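Local coordinates for beta-ketoacyl-[acyl-carrier-protein] synthase FabY (Pseudomonas aeruginosa, PDB 4CW4) that catalyses the condensation of acetyl-CoA with malonyl-ACP to give 3-oxobutanoyl-ACP, the primer with which bacterial fatty acid synthesis begins, at residues Ser352-Glu357 against Pro500-Ile505; Val436-Ser441 against Trp466-Val471. All coordinates share one frame; numbering follows the deposited sequence.

Contact 1: Ser352-Glu357 against Pro500-Ile505; sequences SRPFGE and PGIKTI
Two turns pack together in a buried contact, joined by one side-chain-to-backbone hydrogen bond and a small apolar patch. The type II turn Arg-353 to Gly-356 belongs to the loop between helix 334-341 and strand 366-374; the type I turn Ile-502 to Ile-505 follows helix 482-496, and both lie in the ketosynthase part of the chain. The bond runs from Thr-504 OG1 to Ser-352 O at 2.7 Å, with a C=O...donor angle of 138°, in the carbonyl plane and on a lone pair. Thr-504 places OG1 between its own backbone N and carbonyl carbon (chi1 54°), which turns the hydroxyl to the opposite loop.

The other contacts centre on the two isoleucines. Ile-505 CG2 touches Arg-353 CB at 3.6 Å and reaches Gly-356 CA, 3.8 Å away, where the methyl lies against bare backbone. Ile-502 divides its contacts between two branches: CG2 lies against Pro-354 CD at 3.8 Å, whereas CD1 meets Phe-355 CD2 at 3.9 Å, at the edge of the ring and near its plane. Pro-354 O rests against both CG2 methyls, 3.5 Å from that of Ile-502 and 3.6 Å from that of Ile-505. Thr-504 O lies over one face of the Arg-353 guanidinium without bonding to it, and accepts a hydrogen bond from Arg-350 NE instead. Ser-352 OG turns to Lys-472 O. Helix 472-475 adds Ala-473 against Pro-354, Ile-502 and Thr-504.

The threonine hydroxyl thus supplies one directional tie between the segments, with van der Waals contact probably accounting for the rest.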
ATOM      1  N   SER A 352      18.633  18.769  -8.733  1.00  9.97           N
ATOM      2  CA  SER A 352      18.925  17.699  -7.786  1.00  9.87           C
ATOM      3  C   SER A 352      20.434  17.567  -7.574  1.00  8.97           C
ATOM      4  O   SER A 352      21.175  17.138  -8.469  1.00  9.88           O
ATOM      5  CB  SER A 352      18.321  16.393  -8.272  1.00  9.68           C
ATOM      6  OG  SER A 352      18.408  15.408  -7.257  1.00 10.00           O
ATOM      7  N   ARG A 353      20.858  17.958  -6.372  1.00  9.30           N
ATOM      8  CA  ARG A 353      22.263  18.135  -5.996  1.00 10.06           C
ATOM      9  C   ARG A 353      22.600  17.365  -4.708  1.00  9.75           C
ATOM     10  O   ARG A 353      22.877  17.973  -3.671  1.00 10.20           O
ATOM     11  CB  ARG A 353      22.523  19.638  -5.769  1.00 10.62           C
ATOM     12  CG  ARG A 353      22.512  20.460  -7.047  1.00 10.98           C
ATOM     13  CD  ARG A 353      22.209  21.938  -6.746  1.00 12.44           C
ATOM     14  NE  ARG A 353      22.277  22.838  -7.897  1.00 13.08           N
ATOM     15  CZ  ARG A 353      23.322  23.598  -8.219  1.00 14.09           C
ATOM     16  NH1 ARG A 353      24.448  23.550  -7.503  1.00 14.78           N
ATOM     17  NH2 ARG A 353      23.245  24.410  -9.270  1.00 15.31           N
ATOM     18  N   PRO A 354      22.459  16.033  -4.731  1.00  9.70           N
ATOM     19  CA  PRO A 354      22.775  15.237  -3.531  1.00  9.94           C
ATOM     20  C   PRO A 354      24.157  15.578  -2.965  1.00 10.00           C
ATOM     21  O   PRO A 354      25.114  15.641  -3.714  1.00 10.07           O
ATOM     22  CB  PRO A 354      22.745  13.792  -4.051  1.00  9.64           C
ATOM     23  CG  PRO A 354      21.918  13.839  -5.295  1.00 10.70           C
ATOM     24  CD  PRO A 354      22.204  15.194  -5.905  1.00 10.19           C
ATOM     25  N   PHE A 355      24.221  15.804  -1.657  1.00 10.37           N
ATOM     26  CA  PHE A 355      25.462  16.070  -0.927  1.00 10.21           C
ATOM     27  C   PHE A 355      26.149  17.392  -1.258  1.00 11.50           C
ATOM     28  O   PHE A 355      27.191  17.680  -0.693  1.00 11.56           O
ATOM     29  CB  PHE A 355      26.423  14.880  -1.027  1.00 10.08           C
ATOM     30  CG  PHE A 355      25.830  13.624  -0.452  1.00 10.19           C
ATOM     31  CD1 PHE A 355      25.638  13.491   0.913  1.00 11.13           C
ATOM     32  CD2 PHE A 355      25.402  12.619  -1.282  1.00 11.06           C
ATOM     33  CE1 PHE A 355      25.023  12.370   1.430  1.00 10.88           C
ATOM     34  CE2 PHE A 355      24.808  11.484  -0.774  1.00 11.71           C
ATOM     35  CZ  PHE A 355      24.628  11.350   0.588  1.00 11.34           C
ATOM     36  N   GLY A 356      25.535  18.205  -2.126  1.00 10.81           N
ATOM     37  CA  GLY A 356      26.019  19.539  -2.396  1.00 11.24           C
ATOM     38  C   GLY A 356      25.190  20.585  -1.693  1.00 12.11           C
ATOM     39  O   GLY A 356      24.276  20.248  -0.959  1.00 12.64           O
ATOM     40  N   GLU A 357      25.526  21.853  -1.898  1.00 12.83           N
ATOM     41  CA  GLU A 357      24.569  22.916  -1.595  1.00 14.00           C
ATOM     42  C   GLU A 357      23.256  22.538  -2.294  1.00 12.94           C
ATOM     43  O   GLU A 357      23.239  22.233  -3.487  1.00 13.09           O
ATOM     44  CB  GLU A 357      25.072  24.280  -2.057  1.00 16.74           C
ATOM     45  CG  GLU A 357      26.380  24.712  -1.407  1.00 21.39           C
ATOM     46  CD  GLU A 357      26.259  24.891   0.092  1.00 25.70           C
ATOM     47  OE1 GLU A 357      25.201  25.368   0.552  1.00 26.67           O
ATOM     48  OE2 GLU A 357      27.224  24.540   0.812  1.00 29.35           O
ATOM     49  N   PRO A 500      28.949   6.170 -11.136  1.00 11.70           N
ATOM     50  CA  PRO A 500      28.536   7.483 -11.650  1.00 11.36           C
ATOM     51  C   PRO A 500      28.820   8.600 -10.653  1.00 11.92           C
ATOM     52  O   PRO A 500      28.592   8.436  -9.460  1.00 13.26           O
ATOM     53  CB  PRO A 500      27.032   7.325 -11.881  1.00 11.40           C
ATOM     54  CG  PRO A 500      26.810   5.865 -11.947  1.00 11.46           C
ATOM     55  CD  PRO A 500      27.809   5.261 -11.019  1.00 11.17           C
ATOM     56  N   GLY A 501      29.357   9.710 -11.142  1.00 12.03           N
ATOM     57  CA  GLY A 501      29.576  10.868 -10.296  1.00 11.71           C
ATOM     58  C   GLY A 501      28.276  11.589  -9.972  1.00 11.19           C
ATOM     59  O   GLY A 501      27.245  11.349 -10.584  1.00 11.58           O
ATOM     60  N   ILE A 502      28.344  12.496  -9.008  1.00 11.18           N
ATOM     61  CA  ILE A 502      27.234  13.415  -8.721  1.00 11.46           C
ATOM     62  C   ILE A 502      27.553  14.681  -9.518  1.00 11.94           C
ATOM     63  O   ILE A 502      28.165  15.628  -9.014  1.00 13.30           O
ATOM     64  CB  ILE A 502      27.084  13.707  -7.218  1.00 11.30           C
ATOM     65  CG1 ILE A 502      27.059  12.390  -6.422  1.00 11.88           C
ATOM     66  CG2 ILE A 502      25.818  14.534  -6.992  1.00 11.60           C
ATOM     67  CD1 ILE A 502      26.913  12.566  -4.925  1.00 12.38           C
ATOM     68  N   LYS A 503      27.173  14.686 -10.790  1.00 11.50           N
ATOM     69  CA  LYS A 503      27.702  15.698 -11.715  1.00 12.59           C
ATOM     70  C   LYS A 503      27.055  17.057 -11.556  1.00 12.66           C
ATOM     71  O   LYS A 503      27.564  18.050 -12.069  1.00 13.59           O
ATOM     72  CB  LYS A 503      27.580  15.214 -13.160  1.00 14.05           C
ATOM     73  CG  LYS A 503      28.417  14.003 -13.414  1.00 16.74           C
ATOM     74  CD  LYS A 503      28.323  13.518 -14.846  1.00 19.00           C
ATOM     75  CE  LYS A 503      29.100  12.255 -14.962  1.00 19.95           C
ATOM     76  NZ  LYS A 503      28.379  11.265 -15.765  1.00 18.53           N
ATOM     77  N   THR A 504      25.934  17.104 -10.844  1.00 11.56           N
ATOM     78  CA  THR A 504      25.208  18.341 -10.650  1.00 11.85           C
ATOM     79  C   THR A 504      25.800  19.248  -9.573  1.00 12.03           C
ATOM     80  O   THR A 504      25.418  20.415  -9.481  1.00 12.68           O
ATOM     81  CB  THR A 504      23.776  18.042 -10.257  1.00 11.28           C
ATOM     82  OG1 THR A 504      23.797  17.175  -9.115  1.00 11.08           O
ATOM     83  CG2 THR A 504      23.022  17.369 -11.391  1.00 11.99           C
ATOM     84  N   ILE A 505      26.719  18.730  -8.756  1.00 11.97           N
ATOM     85  CA  ILE A 505      27.320  19.530  -7.681  1.00 12.33           C
ATOM     86  C   ILE A 505      28.721  19.982  -8.048  1.00 14.25           C
ATOM     87  O   ILE A 505      29.419  19.328  -8.831  1.00 14.23           O
ATOM     88  CB  ILE A 505      27.301  18.800  -6.299  1.00 11.68           C
ATOM     89  CG1 ILE A 505      28.308  17.654  -6.245  1.00 12.11           C
ATOM     90  CG2 ILE A 505      25.879  18.308  -5.998  1.00 11.67           C
ATOM     91  CD1 ILE A 505      28.425  17.030  -4.859  1.00 13.88           C
TER

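Contact 2: Val436-Ser441 against Trp466-Val471; sequences VHAHGS and WPVTAV
Val-436 and His-437 pair in parallel with Val-468 and Thr-469, and the backbone hydrogen bonds set the register. Val-436 N donates to Pro-467 O at 2.8 Å, Thr-469 N to Val-436 O at 3.0 Å, and Ala-438 N to Thr-469 O at 2.9 Å. The first two are the straighter; the last is more bent at the hydrogen, 150°. Val-436 O additionally receives a CA-H...O contact from Val-468.

Two CH-pi contacts put a methyl over a ring face. Val-436 CG2 sits over the centre of the Trp-466 six-membered ring, 3.5 Å from the centroid. On the face bearing His-437 and Thr-469, the methyl CG2 of Thr-469 covers the imidazole centre, 10° off its normal. With OG1 anti to the backbone N (chi1 -172°), the threonine directs this methyl at the ring while its hydroxyl has Pro-500 O as partner. Val-471 CB approaches the same imidazole at its edge, near the ring plane. On the other face of the pairing, Ala-438 CB packs on Val-468 CG1 at 3.7 Å.

Strand 434-437, helix 444-461 and strand 466-469 form a beta-alpha-beta unit of the thiolase-like fold, and the loop leaving its first strand carries His-439, a predicted active-site residue. Glu-450 of the intervening helix accepts hydrogen bonds from His-439 N and Gly-440 N, while Lys-472 NZ bonds to His-439 O.

A water bridges the two segments: it donates to Ala-438 O at 2.8 Å, accepts from Val-471 N, and lies in the plane of the His-437 ring, hydrogen-bonded to ND1.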
ATOM      1  N   VAL A 436      28.206   2.420  -1.983  1.00 10.66           N
ATOM      2  CA  VAL A 436      26.892   2.760  -1.467  1.00 10.21           C
ATOM      3  C   VAL A 436      26.123   3.557  -2.508  1.00 10.64           C
ATOM      4  O   VAL A 436      26.599   4.562  -3.039  1.00 10.73           O
ATOM      5  CB  VAL A 436      26.993   3.616  -0.183  1.00 11.27           C
ATOM      6  CG1 VAL A 436      25.591   4.008   0.329  1.00 11.09           C
ATOM      7  CG2 VAL A 436      27.788   2.903   0.903  1.00 12.39           C
ATOM      8  N   HIS A 437      24.930   3.080  -2.820  1.00 10.18           N
ATOM      9  CA  HIS A 437      23.932   3.876  -3.518  1.00  9.70           C
ATOM     10  C   HIS A 437      23.180   4.643  -2.451  1.00  8.78           C
ATOM     11  O   HIS A 437      22.244   4.130  -1.818  1.00  9.39           O
ATOM     12  CB  HIS A 437      23.008   2.997  -4.367  1.00 10.41           C
ATOM     13  CG  HIS A 437      23.271   3.141  -5.828  1.00  9.95           C
ATOM     14  ND1 HIS A 437      22.762   4.189  -6.555  1.00 10.06           N
ATOM     15  CD2 HIS A 437      24.055   2.426  -6.679  1.00 10.14           C
ATOM     16  CE1 HIS A 437      23.209   4.115  -7.796  1.00 10.11           C
ATOM     17  NE2 HIS A 437      23.991   3.049  -7.897  1.00 10.85           N
ATOM     18  N   ALA A 438      23.619   5.880  -2.238  1.00  9.13           N
ATOM     19  CA  ALA A 438      23.059   6.707  -1.200  1.00  9.34           C
ATOM     20  C   ALA A 438      21.649   7.100  -1.549  1.00  9.41           C
ATOM     21  O   ALA A 438      21.305   7.272  -2.709  1.00 10.10           O
ATOM     22  CB  ALA A 438      23.882   7.954  -1.009  1.00 10.11           C
ATOM     23  N   HIS A 439      20.855   7.271  -0.513  1.00  9.51           N
ATOM     24  CA  HIS A 439      19.515   7.798  -0.661  1.00  9.76           C
ATOM     25  C   HIS A 439      19.612   9.134  -1.396  1.00  9.94           C
ATOM     26  O   HIS A 439      18.919   9.351  -2.378  1.00 10.14           O
ATOM     27  CB  HIS A 439      18.858   7.968   0.698  1.00 10.02           C
ATOM     28  CG  HIS A 439      17.477   8.519   0.620  1.00  9.89           C
ATOM     29  ND1 HIS A 439      16.456   7.860  -0.033  1.00 11.17           N
ATOM     30  CD2 HIS A 439      16.944   9.670   1.098  1.00 10.39           C
ATOM     31  CE1 HIS A 439      15.346   8.575   0.064  1.00 11.70           C
ATOM     32  NE2 HIS A 439      15.621   9.686   0.726  1.00 10.94           N
ATOM     33  N   GLY A 440      20.488  10.012  -0.916  1.00  8.90           N
ATOM     34  CA  GLY A 440      20.914  11.190  -1.667  1.00  7.79           C
ATOM     35  C   GLY A 440      19.771  11.960  -2.290  1.00  9.79           C
ATOM     36  O   GLY A 440      19.728  12.125  -3.503  1.00  9.97           O
ATOM     37  N   SER A 441      18.865  12.451  -1.459  1.00  9.54           N
ATOM     38  CA  SER A 441      17.619  13.035  -1.945  1.00  9.00           C
ATOM     39  C   SER A 441      17.737  14.511  -2.300  1.00  9.02           C
ATOM     40  O   SER A 441      16.792  15.071  -2.835  1.00 10.10           O
ATOM     41  CB  SER A 441      16.528  12.854  -0.886  1.00 10.83           C
ATOM     42  OG  SER A 441      17.001  13.300   0.364  1.00 12.19           O
ATOM     43  N   TRP A 466      34.977   5.083   1.252  1.00 12.86           N
ATOM     44  CA  TRP A 466      33.824   4.274   0.835  1.00 12.83           C
ATOM     45  C   TRP A 466      33.141   4.981  -0.318  1.00 12.58           C
ATOM     46  O   TRP A 466      32.619   6.078  -0.139  1.00 13.37           O
ATOM     47  CB  TRP A 466      32.833   4.127   1.973  1.00 12.50           C
ATOM     48  CG  TRP A 466      31.971   2.885   1.985  1.00 12.28           C
ATOM     49  CD1 TRP A 466      32.067   1.792   1.189  1.00 12.29           C
ATOM     50  CD2 TRP A 466      30.894   2.637   2.888  1.00 12.17           C
ATOM     51  NE1 TRP A 466      31.105   0.866   1.537  1.00 12.20           N
ATOM     52  CE2 TRP A 466      30.376   1.363   2.587  1.00 12.65           C
ATOM     53  CE3 TRP A 466      30.325   3.375   3.926  1.00 12.53           C
ATOM     54  CZ2 TRP A 466      29.308   0.801   3.297  1.00 13.36           C
ATOM     55  CZ3 TRP A 466      29.266   2.826   4.628  1.00 12.68           C
ATOM     56  CH2 TRP A 466      28.774   1.540   4.315  1.00 12.76           C
ATOM     57  N   PRO A 467      33.139   4.368  -1.504  1.00 12.18           N
ATOM     58  CA  PRO A 467      32.580   5.110  -2.636  1.00 11.97           C
ATOM     59  C   PRO A 467      31.070   5.249  -2.538  1.00 11.41           C
ATOM     60  O   PRO A 467      30.343   4.277  -2.248  1.00 11.61           O
ATOM     61  CB  PRO A 467      32.988   4.274  -3.857  1.00 13.12           C
ATOM     62  CG  PRO A 467      34.125   3.419  -3.362  1.00 12.28           C
ATOM     63  CD  PRO A 467      33.810   3.130  -1.935  1.00 12.43           C
ATOM     64  N   VAL A 468      30.617   6.474  -2.799  1.00 10.99           N
ATOM     65  CA  VAL A 468      29.208   6.844  -2.728  1.00 11.02           C
ATOM     66  C   VAL A 468      28.738   7.428  -4.060  1.00 10.91           C
ATOM     67  O   VAL A 468      29.406   8.276  -4.656  1.00 12.11           O
ATOM     68  CB  VAL A 468      28.969   7.888  -1.597  1.00 12.13           C
ATOM     69  CG1 VAL A 468      27.526   8.386  -1.583  1.00 12.86           C
ATOM     70  CG2 VAL A 468      29.352   7.328  -0.242  1.00 12.85           C
ATOM     71  N   THR A 469      27.572   6.984  -4.515  1.00 10.04           N
ATOM     72  CA  THR A 469      26.934   7.520  -5.704  1.00 10.26           C
ATOM     73  C   THR A 469      25.470   7.837  -5.367  1.00  9.81           C
ATOM     74  O   THR A 469      24.945   7.341  -4.375  1.00 10.78           O
ATOM     75  CB  THR A 469      27.082   6.541  -6.887  1.00 11.85           C
ATOM     76  OG1 THR A 469      26.609   7.145  -8.107  1.00 11.88           O
ATOM     77  CG2 THR A 469      26.357   5.226  -6.635  1.00 11.60           C
ATOM     78  N   ALA A 470      24.841   8.700  -6.168  1.00 10.12           N
ATOM     79  CA  ALA A 470      23.495   9.202  -5.869  1.00 10.06           C
ATOM     80  C   ALA A 470      22.659   9.355  -7.142  1.00  9.73           C
ATOM     81  O   ALA A 470      22.758  10.337  -7.858  1.00  9.88           O
ATOM     82  CB  ALA A 470      23.586  10.520  -5.116  1.00 10.50           C
ATOM     83  N   VAL A 471      21.854   8.338  -7.424  1.00  8.94           N
ATOM     84  CA  VAL A 471      21.151   8.264  -8.694  1.00  8.51           C
ATOM     85  C   VAL A 471      20.146   9.415  -8.857  1.00  8.72           C
ATOM     86  O   VAL A 471      19.834   9.806  -9.980  1.00  8.92           O
ATOM     87  CB  VAL A 471      20.440   6.902  -8.859  1.00  9.64           C
ATOM     88  CG1 VAL A 471      19.165   6.852  -8.004  1.00 10.66           C
ATOM     89  CG2 VAL A 471      20.150   6.609 -10.329  1.00  9.28           C
TER
HETATM   90  O   HOH W   1      21.581   6.385  -5.308  1.00  9.47           O

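In the fold
Contact 2 is nested within the chain loop closed by contact 1, and their centres lie about 10 Å apart. They meet directly: Pro-500 O and Thr-469 OG1 are hydrogen-bonded at 2.7 Å, and Pro-354 CB packs on Ala-470 CB at 3.5 Å. Phe-355 CE2 also comes to 3.7 Å from Ala-438 CB, putting the 352-357 turn beside the loop that carries His-439. The side chain of Phe-355 is about 7 Å from that of His-439, and the side chain of Ser-352 is about 7 Å from that of His-477, another predicted active-site residue. Both contacts thus belong to the packed surroundings of the ketosynthase active site.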